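Local coordinates for putative vitamin-B12 independent methionine synthase family protein (Listeria monocytogenes, PDB 1YPX) that probably binds zinc and transfers a methyl group from a methyltetrahydrofolate to homocysteine, as cobalamin-independent methionine synthases do, at residues 159-162 with 163-167; 187-190 with 191-195; 211-214 with 215-219; 257-260 with 261-265. One frame throughout, in Å; residues are numbered along the deposited sequence.

Interaction 1: residues 159-162 with 163-167; sequences EKFA and NDLAT
F161 and L165 both turn CG anti to the backbone N (chi1 173° and 179°), which lays their side chains next to each other, pointing the same way, one turn apart on the alpha-helix 158-178 of the TIM-barrel-like domain. CZ of the F161 ring meets CD2 of L165 at 4.0 Å, the methyl approaching the ring obliquely. Both residues are buried: I109 of strand 108-110 touches the two of them, L143 and L220 lie on L165, and the ring of Y154 meets that of F161.

Four consecutive i to i+4 backbone bonds hold the turn. The straightest runs from D164 N to K160 O, 3.2 Å with an N-H...O angle of 176°, and the most bent from A166 N to A162 O.

K160 and D164 approach through the aliphatic part of the lysine. Bends at chi2 and chi4 of K160 leave NZ 4.7 Å from OD1 of D164, too far for a salt bridge although the opposite charges probably attract; OD1 is instead hydrogen-bonded to the hydroxyl of Y154. Of the lysine side chain it is carbon that meets the carboxylate, K160 CE lying 3.5 Å from D164 OD1.

Interaction 2: residues 187-190 with 191-195; sequences DDTS and WSYLC
OD2 of D188 is gripped twice by S190: OG donates to it at 2.7 Å and the backbone N at 3.0 Å, the latter with an N-H...O angle of 158°. The hydroxyl arrives on the syn side and the amide on the anti side, both out of the carboxylate plane and on the same face of it. The amide bond closes an Asx turn. A chi1 of 73° places OG between the serine's own N and carbonyl carbon and brings the hydroxyl back to the oxygen its amide already holds.

The other oxygen, D188 OD1, lies at the edge of the W191 indole, near the ring plane, and takes a weak, bent bond from NE1 at 2.8 Å. Carboxylate and indole planes stand 68° apart. S139 OG is a further hydrogen-bond partner of OD1, so the buried carboxylate has polar partners on both oxygens.

In the TIM-barrel-like fold this is the C-terminal end of strand 183-188, where the chain leaves the parallel sheet and enters the short, weakly bonded helix 190-193. Within that turn S192 OG donates to T189 O at 2.9 Å, from above the carbonyl plane, and Y193 N makes a weak bond to S190 O. The Y193 ring presents its edge to the T189 carbonyl, CD1 and CE1 being the ring atoms nearest T189 O, while Y145 meets the same ring edge-to-face. W191 also touches M236 and I238 of strand 233-238, and both W191 and L194 pack on V256.

Interaction 3: residues 211-214 with 215-219; sequences ETLQ and ETYKN
L213 O accepts two bonds from the next turn: the backbone N of Y217 at 2.7 Å, with an N-H...O angle of 168°, and the hydroxyl OG1 of T216 at 2.9 Å. They reach the oxygen from different directions, the amide almost in line with the C=O bond and the hydroxyl well off that line, at a C=O...O angle of 114°. This is the first turn of the alpha-helix 213-224, part of the shell of the TIM-barrel-like fold. T216 can bond backward because chi1 of 65° swings OG1 between its own N and carbonyl carbon, toward the preceding turn.

T212 is at the N-cap position; its side chain makes no capping bond, and its carbonyl does the work. T212 O receives T216 N at 3.1 Å in the carbonyl plane, and E215 N from above that plane. K218 N continues the series to Q214 O.

Farther out, K218 NZ and E215 OE1 form a salt bridge of 3.0 Å; K263 also touches both residues.

The apolar contact belongs to L213 and Y217, whose side chains run side by side in the same direction. Both have CG beside the backbone N, and the leucine lies against one face of the phenol near its rim: L213 CB stands 4.2 Å above the Y217 ring plane. The ring of H144, from helix 141-146, meets Y217 edge-to-face. At the far end of the tyrosine, CD2 of L213 is 4.0 Å from both CZ and OH of Y217.

Interaction 4: residues 257-260 with 261-265; sequences AETL and FGKLN
T259 O faces two backbone amides, L264 N at 2.9 Å, nearly in line with the carbonyl, and K263 N at 3.1 Å in a weaker bond. They lie where the short helix 258-261 gives way to the loop before strand 268-272 of the TIM-barrel-like domain. Two more backbone bonds come earlier in the turn: F261 N to A257 O is long and weak, and G262 N to E258 O is weak because its N-H...O angle is 127°. The last sound bond thus spans five residues, T259 to L264, showing the chain widening beyond the alpha-helical i to i+4 spacing.

Aromatic packing is the second kind. CG of F261 lies beside its own backbone N (chi1 -49°), turning the ring back toward the helix start, where F261 CE2 is 4.1 Å from CB of A257. L260 CB sits over one face of the F261 ring, 4.2 Å above its plane and displaced toward the rim. Outside the turn, F269 meets the F261 ring edge-to-face and K285 makes a cation-pi contact with it; a phosphate ion, probably from the crystallisation liquor, is about 4 Å from the F261 side chain.

Aliphatic contacts make up the third kind. L260 CD2 and L264 CG come within 4.3 Å, both leucines also touching F269 of strand 268-272, which follows in the chain. K263 is extended beyond CG and passes obliquely across T259, its methylene CD resting 3.8 Å from T259 CB.

Interactions 2, 3 and 4 form one continuous packed group, whereas interaction 1 stands apart, its nearest atoms about 6 Å from interaction 3 and about 10 Å from interaction 2. W191 joins the group: its CZ2 is 3.6 Å from Y217 CB, and its CZ3 is 3.8 Å from T259 OG1. Interactions 3 and 4, with centres about 11 Å apart, meet where K218 CA lies 4.0 Å from L264 CD2. Interaction 2 is the one most plausibly close to the active site: the T189 side chain touches a possible, unconfirmed empty metal site formed by H237, C239 and C334, consistent with the zinc binding expected of the family.

Interaction 1: residues 159-162 with 163-167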
ATOM      1  N   GLU A 159     -10.400  23.733  -1.062  1.00 62.50           N
ATOM      2  CA  GLU A 159      -8.970  23.902  -1.302  1.00 62.47           C
ATOM      3  C   GLU A 159      -8.225  23.892   0.022  1.00 60.30           C
ATOM      4  O   GLU A 159      -7.174  23.270   0.144  1.00 61.12           O
ATOM      5  CB  GLU A 159      -8.701  25.224  -2.033  1.00 65.86           C
ATOM      6  CG  GLU A 159      -9.570  25.452  -3.275  1.00 71.40           C
ATOM      7  CD  GLU A 159      -9.145  26.677  -4.093  1.00 73.68           C
ATOM      8  OE1 GLU A 159      -9.051  27.787  -3.515  1.00 74.75           O
ATOM      9  OE2 GLU A 159      -8.914  26.525  -5.316  1.00 74.02           O
ATOM     10  N   LYS A 160      -8.784  24.581   1.010  1.00 59.67           N
ATOM     11  CA  LYS A 160      -8.183  24.664   2.339  1.00 59.42           C
ATOM     12  C   LYS A 160      -7.981  23.255   2.903  1.00 57.47           C
ATOM     13  O   LYS A 160      -6.906  22.927   3.413  1.00 56.98           O
ATOM     14  CB  LYS A 160      -9.089  25.489   3.261  1.00 58.67           C
ATOM     15  CG  LYS A 160      -8.364  26.290   4.330  1.00 60.79           C
ATOM     16  CD  LYS A 160      -7.837  25.418   5.457  1.00 60.13           C
ATOM     17  CE  LYS A 160      -7.164  26.257   6.552  1.00 60.90           C
ATOM     18  NZ  LYS A 160      -8.094  27.198   7.245  1.00 58.51           N
ATOM     19  N   PHE A 161      -9.014  22.423   2.787  1.00 56.21           N
ATOM     20  CA  PHE A 161      -8.960  21.044   3.273  1.00 56.59           C
ATOM     21  C   PHE A 161      -7.845  20.246   2.597  1.00 56.59           C
ATOM     22  O   PHE A 161      -7.021  19.623   3.275  1.00 53.63           O
ATOM     23  CB  PHE A 161     -10.297  20.344   3.036  1.00 56.32           C
ATOM     24  CG  PHE A 161     -10.275  18.879   3.349  1.00 59.12           C
ATOM     25  CD1 PHE A 161      -9.966  18.430   4.629  1.00 59.25           C
ATOM     26  CD2 PHE A 161     -10.585  17.942   2.366  1.00 60.71           C
ATOM     27  CE1 PHE A 161      -9.971  17.064   4.925  1.00 60.22           C
ATOM     28  CE2 PHE A 161     -10.594  16.568   2.650  1.00 60.83           C
ATOM     29  CZ  PHE A 161     -10.287  16.126   3.929  1.00 60.54           C
ATOM     30  N   ALA A 162      -7.816  20.285   1.263  1.00 56.34           N
ATOM     31  CA  ALA A 162      -6.804  19.563   0.491  1.00 56.49           C
ATOM     32  C   ALA A 162      -5.391  20.013   0.834  1.00 54.62           C
ATOM     33  O   ALA A 162      -4.490  19.187   0.983  1.00 55.04           O
ATOM     34  CB  ALA A 162      -7.053  19.732  -1.006  1.00 56.91           C
ATOM     35  N   ASN A 163      -5.186  21.316   0.968  1.00 54.61           N
ATOM     36  CA  ASN A 163      -3.854  21.812   1.299  1.00 55.39           C
ATOM     37  C   ASN A 163      -3.307  21.256   2.614  1.00 52.51           C
ATOM     38  O   ASN A 163      -2.248  20.642   2.621  1.00 52.79           O
ATOM     39  CB  ASN A 163      -3.843  23.340   1.347  1.00 58.51           C
ATOM     40  CG  ASN A 163      -4.271  23.969   0.036  1.00 64.51           C
ATOM     41  OD1 ASN A 163      -4.204  25.193  -0.126  1.00 68.08           O
ATOM     42  ND2 ASN A 163      -4.721  23.139  -0.910  1.00 65.71           N
ATOM     43  N   ASP A 164      -4.024  21.466   3.714  1.00 51.00           N
ATOM     44  CA  ASP A 164      -3.579  20.995   5.025  1.00 50.33           C
ATOM     45  C   ASP A 164      -3.313  19.496   5.020  1.00 48.20           C
ATOM     46  O   ASP A 164      -2.299  19.038   5.551  1.00 50.07           O
ATOM     47  CB  ASP A 164      -4.624  21.311   6.115  1.00 52.21           C
ATOM     48  CG  ASP A 164      -4.881  22.815   6.293  1.00 55.62           C
ATOM     49  OD1 ASP A 164      -5.642  23.183   7.224  1.00 57.86           O
ATOM     50  OD2 ASP A 164      -4.336  23.636   5.515  1.00 57.04           O
ATOM     51  N   LEU A 165      -4.236  18.737   4.436  1.00 44.03           N
ATOM     52  CA  LEU A 165      -4.114  17.289   4.362  1.00 41.00           C
ATOM     53  C   LEU A 165      -2.803  16.894   3.655  1.00 39.31           C
ATOM     54  O   LEU A 165      -2.125  15.952   4.073  1.00 41.94           O
ATOM     55  CB  LEU A 165      -5.348  16.696   3.653  1.00 38.82           C
ATOM     56  CG  LEU A 165      -5.453  15.178   3.429  1.00 43.11           C
ATOM     57  CD1 LEU A 165      -5.436  14.463   4.772  1.00 43.42           C
ATOM     58  CD2 LEU A 165      -6.730  14.829   2.666  1.00 39.53           C
ATOM     59  N   ALA A 166      -2.439  17.623   2.604  1.00 36.01           N
ATOM     60  CA  ALA A 166      -1.201  17.358   1.867  1.00 34.24           C
ATOM     61  C   ALA A 166       0.052  17.659   2.722  1.00 34.93           C
ATOM     62  O   ALA A 166       1.035  16.913   2.670  1.00 31.64           O
ATOM     63  CB  ALA A 166      -1.181  18.185   0.568  1.00 34.42           C
ATOM     64  N   THR A 167       0.019  18.754   3.493  1.00 33.99           N
ATOM     65  CA  THR A 167       1.135  19.108   4.364  1.00 34.05           C
ATOM     66  C   THR A 167       1.180  18.076   5.472  1.00 34.36           C
ATOM     67  O   THR A 167       2.253  17.664   5.911  1.00 37.02           O
ATOM     68  CB  THR A 167       0.969  20.510   5.024  1.00 36.82           C
ATOM     69  OG1 THR A 167       1.087  21.529   4.029  1.00 41.53           O
ATOM     70  CG2 THR A 167       2.043  20.748   6.085  1.00 31.00           C
TER

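Interaction 2: residues 187-190 with 191-195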
ATOM      1  N   ASP A 187      -2.019   2.928   0.050  1.00 45.24           N
ATOM      2  CA  ASP A 187      -3.110   2.038  -0.305  1.00 47.74           C
ATOM      3  C   ASP A 187      -4.319   2.896  -0.634  1.00 47.77           C
ATOM      4  O   ASP A 187      -4.887   3.558   0.226  1.00 47.07           O
ATOM      5  CB  ASP A 187      -3.394   1.061   0.839  1.00 49.32           C
ATOM      6  CG  ASP A 187      -2.409  -0.101   0.857  1.00 52.67           C
ATOM      7  OD1 ASP A 187      -1.275   0.064   0.345  1.00 54.68           O
ATOM      8  OD2 ASP A 187      -2.753  -1.185   1.384  1.00 56.56           O
ATOM      9  N   ASP A 188      -4.690   2.908  -1.904  1.00 50.53           N
ATOM     10  CA  ASP A 188      -5.803   3.721  -2.308  1.00 53.82           C
ATOM     11  C   ASP A 188      -6.877   2.914  -2.989  1.00 56.81           C
ATOM     12  O   ASP A 188      -6.721   2.511  -4.136  1.00 59.35           O
ATOM     13  CB  ASP A 188      -5.318   4.824  -3.232  1.00 53.15           C
ATOM     14  CG  ASP A 188      -6.264   5.976  -3.265  1.00 50.34           C
ATOM     15  OD1 ASP A 188      -5.844   7.100  -3.602  1.00 52.03           O
ATOM     16  OD2 ASP A 188      -7.441   5.750  -2.944  1.00 51.16           O
ATOM     17  N   THR A 189      -7.976   2.684  -2.282  1.00 59.40           N
ATOM     18  CA  THR A 189      -9.067   1.910  -2.845  1.00 63.34           C
ATOM     19  C   THR A 189     -10.193   2.797  -3.366  1.00 65.62           C
ATOM     20  O   THR A 189     -11.256   2.293  -3.732  1.00 66.34           O
ATOM     21  CB  THR A 189      -9.651   0.947  -1.804  1.00 64.04           C
ATOM     22  OG1 THR A 189     -10.599   0.083  -2.440  1.00 68.40           O
ATOM     23  CG2 THR A 189     -10.353   1.714  -0.696  1.00 64.38           C
ATOM     24  N   SER A 190      -9.948   4.108  -3.410  1.00 66.90           N
ATOM     25  CA  SER A 190     -10.952   5.070  -3.863  1.00 67.99           C
ATOM     26  C   SER A 190     -11.138   5.129  -5.376  1.00 69.68           C
ATOM     27  O   SER A 190     -12.246   5.356  -5.858  1.00 70.85           O
ATOM     28  CB  SER A 190     -10.634   6.482  -3.328  1.00 66.21           C
ATOM     29  OG  SER A 190      -9.521   7.077  -3.975  1.00 62.86           O
ATOM     30  N   TRP A 191     -10.065   4.917  -6.127  1.00 71.62           N
ATOM     31  CA  TRP A 191     -10.150   4.964  -7.579  1.00 73.03           C
ATOM     32  C   TRP A 191     -11.022   3.849  -8.144  1.00 74.80           C
ATOM     33  O   TRP A 191     -11.667   4.031  -9.170  1.00 75.15           O
ATOM     34  CB  TRP A 191      -8.752   4.883  -8.195  1.00 72.15           C
ATOM     35  CG  TRP A 191      -7.796   5.907  -7.653  1.00 70.26           C
ATOM     36  CD1 TRP A 191      -7.105   5.838  -6.486  1.00 69.04           C
ATOM     37  CD2 TRP A 191      -7.441   7.158  -8.259  1.00 70.87           C
ATOM     38  NE1 TRP A 191      -6.336   6.965  -6.323  1.00 70.36           N
ATOM     39  CE2 TRP A 191      -6.522   7.792  -7.397  1.00 70.26           C
ATOM     40  CE3 TRP A 191      -7.810   7.802  -9.446  1.00 68.64           C
ATOM     41  CZ2 TRP A 191      -5.963   9.041  -7.684  1.00 69.94           C
ATOM     42  CZ3 TRP A 191      -7.257   9.038  -9.730  1.00 68.15           C
ATOM     43  CH2 TRP A 191      -6.340   9.646  -8.852  1.00 69.49           C
ATOM     44  N   SER A 192     -11.046   2.698  -7.481  1.00 77.78           N
ATOM     45  CA  SER A 192     -11.853   1.580  -7.965  1.00 80.07           C
ATOM     46  C   SER A 192     -13.328   1.966  -8.045  1.00 82.68           C
ATOM     47  O   SER A 192     -14.042   1.536  -8.951  1.00 82.63           O
ATOM     48  CB  SER A 192     -11.686   0.353  -7.057  1.00 78.77           C
ATOM     49  OG  SER A 192     -12.268   0.545  -5.780  1.00 77.97           O
ATOM     50  N   TYR A 193     -13.778   2.791  -7.105  1.00 85.85           N
ATOM     51  CA  TYR A 193     -15.169   3.221  -7.083  1.00 89.45           C
ATOM     52  C   TYR A 193     -15.618   3.880  -8.379  1.00 90.90           C
ATOM     53  O   TYR A 193     -16.662   3.530  -8.929  1.00 91.13           O
ATOM     54  CB  TYR A 193     -15.414   4.170  -5.915  1.00 91.63           C
ATOM     55  CG  TYR A 193     -15.415   3.480  -4.575  1.00 95.19           C
ATOM     56  CD1 TYR A 193     -14.218   3.173  -3.924  1.00 96.01           C
ATOM     57  CD2 TYR A 193     -16.616   3.128  -3.956  1.00 95.93           C
ATOM     58  CE1 TYR A 193     -14.217   2.537  -2.684  1.00 97.27           C
ATOM     59  CE2 TYR A 193     -16.627   2.492  -2.720  1.00 97.51           C
ATOM     60  CZ  TYR A 193     -15.425   2.201  -2.088  1.00 97.96           C
ATOM     61  OH  TYR A 193     -15.435   1.597  -0.853  1.00 98.94           O
ATOM     62  N   LEU A 194     -14.840   4.842  -8.864  1.00 92.42           N
ATOM     63  CA  LEU A 194     -15.181   5.522 -10.106  1.00 94.19           C
ATOM     64  C   LEU A 194     -14.644   4.765 -11.321  1.00 95.53           C
ATOM     65  O   LEU A 194     -14.076   5.365 -12.236  1.00 95.59           O
ATOM     66  CB  LEU A 194     -14.637   6.957 -10.105  1.00 94.76           C
ATOM     67  CG  LEU A 194     -13.146   7.215  -9.853  1.00 95.03           C
ATOM     68  CD1 LEU A 194     -12.794   8.633 -10.272  1.00 95.07           C
ATOM     69  CD2 LEU A 194     -12.820   7.002  -8.389  1.00 95.30           C
ATOM     70  N   CYS A 195     -14.833   3.445 -11.324  1.00 97.59           N
ATOM     71  CA  CYS A 195     -14.370   2.590 -12.421  1.00 99.54           C
ATOM     72  C   CYS A 195     -15.510   1.978 -13.233  1.00101.51           C
ATOM     73  O   CYS A 195     -15.310   1.561 -14.376  1.00101.34           O
ATOM     74  CB  CYS A 195     -13.491   1.454 -11.885  1.00 98.44           C
ATOM     75  SG  CYS A 195     -11.824   1.917 -11.357  1.00 96.17           S
TER

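Interaction 3: residues 211-214 with 215-219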
ATOM      1  N   GLU A 211     -15.734  12.434 -12.977  1.00111.87           N
ATOM      2  CA  GLU A 211     -14.836  13.298 -13.735  1.00109.88           C
ATOM      3  C   GLU A 211     -14.534  14.592 -12.991  1.00107.40           C
ATOM      4  O   GLU A 211     -14.799  15.684 -13.486  1.00107.36           O
ATOM      5  CB  GLU A 211     -15.458  13.615 -15.102  1.00110.73           C
ATOM      6  CG  GLU A 211     -15.753  12.378 -15.953  1.00110.97           C
ATOM      7  CD  GLU A 211     -17.100  12.447 -16.657  1.00111.11           C
ATOM      8  OE1 GLU A 211     -18.129  12.560 -15.953  1.00110.70           O
ATOM      9  OE2 GLU A 211     -17.129  12.382 -17.908  1.00110.72           O
ATOM     10  N   THR A 212     -13.968  14.462 -11.801  1.00104.59           N
ATOM     11  CA  THR A 212     -13.630  15.617 -10.985  1.00101.21           C
ATOM     12  C   THR A 212     -12.756  15.154  -9.830  1.00 98.48           C
ATOM     13  O   THR A 212     -11.808  15.835  -9.438  1.00 98.50           O
ATOM     14  CB  THR A 212     -14.909  16.309 -10.440  1.00101.52           C
ATOM     15  OG1 THR A 212     -14.602  17.024  -9.236  1.00101.05           O
ATOM     16  CG2 THR A 212     -15.994  15.285 -10.161  1.00102.23           C
ATOM     17  N   LEU A 213     -13.077  13.979  -9.297  1.00 95.13           N
ATOM     18  CA  LEU A 213     -12.320  13.410  -8.193  1.00 91.50           C
ATOM     19  C   LEU A 213     -10.898  13.069  -8.622  1.00 88.68           C
ATOM     20  O   LEU A 213      -9.944  13.346  -7.894  1.00 88.30           O
ATOM     21  CB  LEU A 213     -13.016  12.155  -7.663  1.00 91.00           C
ATOM     22  CG  LEU A 213     -14.269  12.409  -6.828  1.00 90.43           C
ATOM     23  CD1 LEU A 213     -14.847  11.083  -6.379  1.00 91.07           C
ATOM     24  CD2 LEU A 213     -13.922  13.271  -5.624  1.00 90.94           C
ATOM     25  N   GLN A 214     -10.762  12.475  -9.807  1.00 85.42           N
ATOM     26  CA  GLN A 214      -9.447  12.099 -10.329  1.00 82.61           C
ATOM     27  C   GLN A 214      -8.498  13.296 -10.347  1.00 81.53           C
ATOM     28  O   GLN A 214      -7.276  13.138 -10.292  1.00 82.05           O
ATOM     29  CB  GLN A 214      -9.574  11.511 -11.744  1.00 80.57           C
ATOM     30  CG  GLN A 214     -10.287  10.163 -11.789  1.00 79.05           C
ATOM     31  CD  GLN A 214     -10.219   9.493 -13.154  1.00 78.97           C
ATOM     32  OE1 GLN A 214      -9.133   9.208 -13.669  1.00 77.06           O
ATOM     33  NE2 GLN A 214     -11.385   9.234 -13.744  1.00 77.25           N
ATOM     34  N   GLU A 215      -9.081  14.490 -10.413  1.00 79.58           N
ATOM     35  CA  GLU A 215      -8.324  15.729 -10.432  1.00 77.69           C
ATOM     36  C   GLU A 215      -7.959  16.114  -8.998  1.00 75.02           C
ATOM     37  O   GLU A 215      -6.774  16.246  -8.662  1.00 74.09           O
ATOM     38  CB  GLU A 215      -9.159  16.838 -11.085  1.00 79.26           C
ATOM     39  CG  GLU A 215      -8.348  18.002 -11.646  1.00 81.05           C
ATOM     40  CD  GLU A 215      -7.452  17.598 -12.807  1.00 82.48           C
ATOM     41  OE1 GLU A 215      -6.843  18.500 -13.426  1.00 83.80           O
ATOM     42  OE2 GLU A 215      -7.353  16.384 -13.099  1.00 82.53           O
ATOM     43  N   THR A 216      -8.973  16.285  -8.151  1.00 71.30           N
ATOM     44  CA  THR A 216      -8.723  16.642  -6.757  1.00 68.49           C
ATOM     45  C   THR A 216      -7.690  15.660  -6.172  1.00 65.60           C
ATOM     46  O   THR A 216      -6.732  16.076  -5.512  1.00 63.96           O
ATOM     47  CB  THR A 216     -10.037  16.617  -5.916  1.00 68.01           C
ATOM     48  OG1 THR A 216     -10.546  15.284  -5.843  1.00 68.89           O
ATOM     49  CG2 THR A 216     -11.095  17.508  -6.549  1.00 67.05           C
ATOM     50  N   TYR A 217      -7.871  14.370  -6.464  1.00 62.30           N
ATOM     51  CA  TYR A 217      -6.975  13.309  -5.996  1.00 59.81           C
ATOM     52  C   TYR A 217      -5.574  13.369  -6.601  1.00 58.85           C
ATOM     53  O   TYR A 217      -4.583  13.350  -5.873  1.00 57.96           O
ATOM     54  CB  TYR A 217      -7.586  11.935  -6.284  1.00 58.41           C
ATOM     55  CG  TYR A 217      -8.829  11.625  -5.477  1.00 58.00           C
ATOM     56  CD1 TYR A 217      -9.492  10.409  -5.626  1.00 58.32           C
ATOM     57  CD2 TYR A 217      -9.327  12.539  -4.540  1.00 57.93           C
ATOM     58  CE1 TYR A 217     -10.618  10.104  -4.863  1.00 58.68           C
ATOM     59  CE2 TYR A 217     -10.452  12.246  -3.771  1.00 57.63           C
ATOM     60  CZ  TYR A 217     -11.091  11.022  -3.938  1.00 57.51           C
ATOM     61  OH  TYR A 217     -12.183  10.708  -3.164  1.00 55.43           O
ATOM     62  N   LYS A 218      -5.485  13.434  -7.926  1.00 59.29           N
ATOM     63  CA  LYS A 218      -4.180  13.502  -8.584  1.00 59.33           C
ATOM     64  C   LYS A 218      -3.357  14.658  -8.024  1.00 58.34           C
ATOM     65  O   LYS A 218      -2.157  14.518  -7.776  1.00 59.95           O
ATOM     66  CB  LYS A 218      -4.334  13.685 -10.095  1.00 59.27           C
ATOM     67  CG  LYS A 218      -3.020  14.004 -10.802  1.00 60.61           C
ATOM     68  CD  LYS A 218      -3.235  14.981 -11.951  1.00 63.62           C
ATOM     69  CE  LYS A 218      -3.730  16.346 -11.450  1.00 66.00           C
ATOM     70  NZ  LYS A 218      -4.217  17.251 -12.551  1.00 66.50           N
ATOM     71  N   ASN A 219      -4.000  15.801  -7.830  1.00 57.10           N
ATOM     72  CA  ASN A 219      -3.313  16.966  -7.293  1.00 55.84           C
ATOM     73  C   ASN A 219      -3.035  16.790  -5.807  1.00 53.88           C
ATOM     74  O   ASN A 219      -2.026  17.271  -5.293  1.00 52.46           O
ATOM     75  CB  ASN A 219      -4.158  18.220  -7.521  1.00 58.55           C
ATOM     76  CG  ASN A 219      -4.369  18.519  -8.994  1.00 58.78           C
ATOM     77  OD1 ASN A 219      -3.424  18.834  -9.716  1.00 58.89           O
ATOM     78  ND2 ASN A 219      -5.612  18.414  -9.448  1.00 61.28           N
TER

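Interaction 4: residues 257-260 with 261-265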
ATOM      1  N   ALA A 257      -6.921   5.589 -15.605  1.00 81.92           N
ATOM      2  CA  ALA A 257      -5.669   5.046 -16.097  1.00 82.63           C
ATOM      3  C   ALA A 257      -4.847   6.133 -16.762  1.00 83.78           C
ATOM      4  O   ALA A 257      -3.635   5.994 -16.929  1.00 83.95           O
ATOM      5  CB  ALA A 257      -5.944   3.931 -17.081  1.00 81.73           C
ATOM      6  N   GLU A 258      -5.515   7.220 -17.140  1.00 85.31           N
ATOM      7  CA  GLU A 258      -4.853   8.344 -17.800  1.00 85.64           C
ATOM      8  C   GLU A 258      -4.079   9.188 -16.797  1.00 84.60           C
ATOM      9  O   GLU A 258      -2.874   9.396 -16.944  1.00 84.31           O
ATOM     10  CB  GLU A 258      -5.895   9.215 -18.501  1.00 87.83           C
ATOM     11  CG  GLU A 258      -6.890   8.425 -19.338  1.00 92.43           C
ATOM     12  CD  GLU A 258      -6.242   7.697 -20.508  1.00 93.77           C
ATOM     13  OE1 GLU A 258      -5.377   6.825 -20.262  1.00 93.87           O
ATOM     14  OE2 GLU A 258      -6.606   7.999 -21.670  1.00 93.53           O
ATOM     15  N   THR A 259      -4.787   9.666 -15.776  1.00 83.85           N
ATOM     16  CA  THR A 259      -4.194  10.502 -14.734  1.00 83.43           C
ATOM     17  C   THR A 259      -3.350   9.685 -13.751  1.00 82.42           C
ATOM     18  O   THR A 259      -2.457  10.219 -13.093  1.00 81.41           O
ATOM     19  CB  THR A 259      -5.292  11.258 -13.941  1.00 83.45           C
ATOM     20  OG1 THR A 259      -5.801  10.414 -12.900  1.00 83.40           O
ATOM     21  CG2 THR A 259      -6.447  11.646 -14.867  1.00 83.83           C
ATOM     22  N   LEU A 260      -3.647   8.390 -13.661  1.00 81.18           N
ATOM     23  CA  LEU A 260      -2.931   7.490 -12.768  1.00 79.35           C
ATOM     24  C   LEU A 260      -1.534   7.131 -13.261  1.00 78.15           C
ATOM     25  O   LEU A 260      -0.560   7.216 -12.516  1.00 79.05           O
ATOM     26  CB  LEU A 260      -3.732   6.202 -12.548  1.00 79.17           C
ATOM     27  CG  LEU A 260      -4.440   6.050 -11.194  1.00 78.22           C
ATOM     28  CD1 LEU A 260      -5.020   4.652 -11.065  1.00 77.22           C
ATOM     29  CD2 LEU A 260      -3.451   6.298 -10.071  1.00 79.41           C
ATOM     30  N   PHE A 261      -1.416   6.724 -14.515  1.00 76.15           N
ATOM     31  CA  PHE A 261      -0.104   6.359 -15.018  1.00 74.08           C
ATOM     32  C   PHE A 261       0.567   7.480 -15.805  1.00 72.60           C
ATOM     33  O   PHE A 261       1.747   7.390 -16.140  1.00 72.82           O
ATOM     34  CB  PHE A 261      -0.213   5.097 -15.871  1.00 74.38           C
ATOM     35  CG  PHE A 261      -0.977   3.989 -15.206  1.00 74.51           C
ATOM     36  CD1 PHE A 261      -0.711   3.633 -13.890  1.00 73.07           C
ATOM     37  CD2 PHE A 261      -1.968   3.302 -15.900  1.00 75.48           C
ATOM     38  CE1 PHE A 261      -1.425   2.608 -13.274  1.00 73.66           C
ATOM     39  CE2 PHE A 261      -2.688   2.275 -15.294  1.00 73.77           C
ATOM     40  CZ  PHE A 261      -2.416   1.926 -13.980  1.00 74.03           C
ATOM     41  N   GLY A 262      -0.178   8.543 -16.087  1.00 70.74           N
ATOM     42  CA  GLY A 262       0.399   9.646 -16.830  1.00 69.35           C
ATOM     43  C   GLY A 262       0.653  10.900 -16.013  1.00 69.18           C
ATOM     44  O   GLY A 262       1.638  11.602 -16.237  1.00 68.92           O
ATOM     45  N   LYS A 263      -0.223  11.177 -15.052  1.00 68.52           N
ATOM     46  CA  LYS A 263      -0.097  12.371 -14.227  1.00 67.72           C
ATOM     47  C   LYS A 263       0.485  12.164 -12.825  1.00 66.40           C
ATOM     48  O   LYS A 263       1.215  13.016 -12.315  1.00 66.00           O
ATOM     49  CB  LYS A 263      -1.466  13.049 -14.122  1.00 69.38           C
ATOM     50  CG  LYS A 263      -2.036  13.517 -15.457  1.00 70.47           C
ATOM     51  CD  LYS A 263      -3.350  14.282 -15.278  1.00 72.10           C
ATOM     52  CE  LYS A 263      -3.952  14.702 -16.627  1.00 72.46           C
ATOM     53  NZ  LYS A 263      -5.313  15.305 -16.500  1.00 70.56           N
ATOM     54  N   LEU A 264       0.155  11.036 -12.206  1.00 64.71           N
ATOM     55  CA  LEU A 264       0.624  10.709 -10.857  1.00 62.74           C
ATOM     56  C   LEU A 264       2.142  10.563 -10.792  1.00 60.81           C
ATOM     57  O   LEU A 264       2.718   9.759 -11.520  1.00 61.42           O
ATOM     58  CB  LEU A 264      -0.025   9.407 -10.399  1.00 63.53           C
ATOM     59  CG  LEU A 264      -0.634   9.399  -9.008  1.00 63.91           C
ATOM     60  CD1 LEU A 264       0.425   9.815  -8.000  1.00 66.49           C
ATOM     61  CD2 LEU A 264      -1.819  10.339  -8.973  1.00 64.83           C
ATOM     62  N   ASN A 265       2.786  11.315  -9.903  1.00 58.57           N
ATOM     63  CA  ASN A 265       4.244  11.264  -9.766  1.00 56.43           C
ATOM     64  C   ASN A 265       4.744  10.200  -8.805  1.00 56.34           C
ATOM     65  O   ASN A 265       5.557  10.468  -7.914  1.00 56.73           O
ATOM     66  CB  ASN A 265       4.770  12.627  -9.338  1.00 53.91           C
ATOM     67  CG  ASN A 265       4.590  13.655 -10.412  1.00 51.16           C
ATOM     68  OD1 ASN A 265       5.006  13.442 -11.547  1.00 51.51           O
ATOM     69  ND2 ASN A 265       3.969  14.774 -10.073  1.00 47.13           N
TER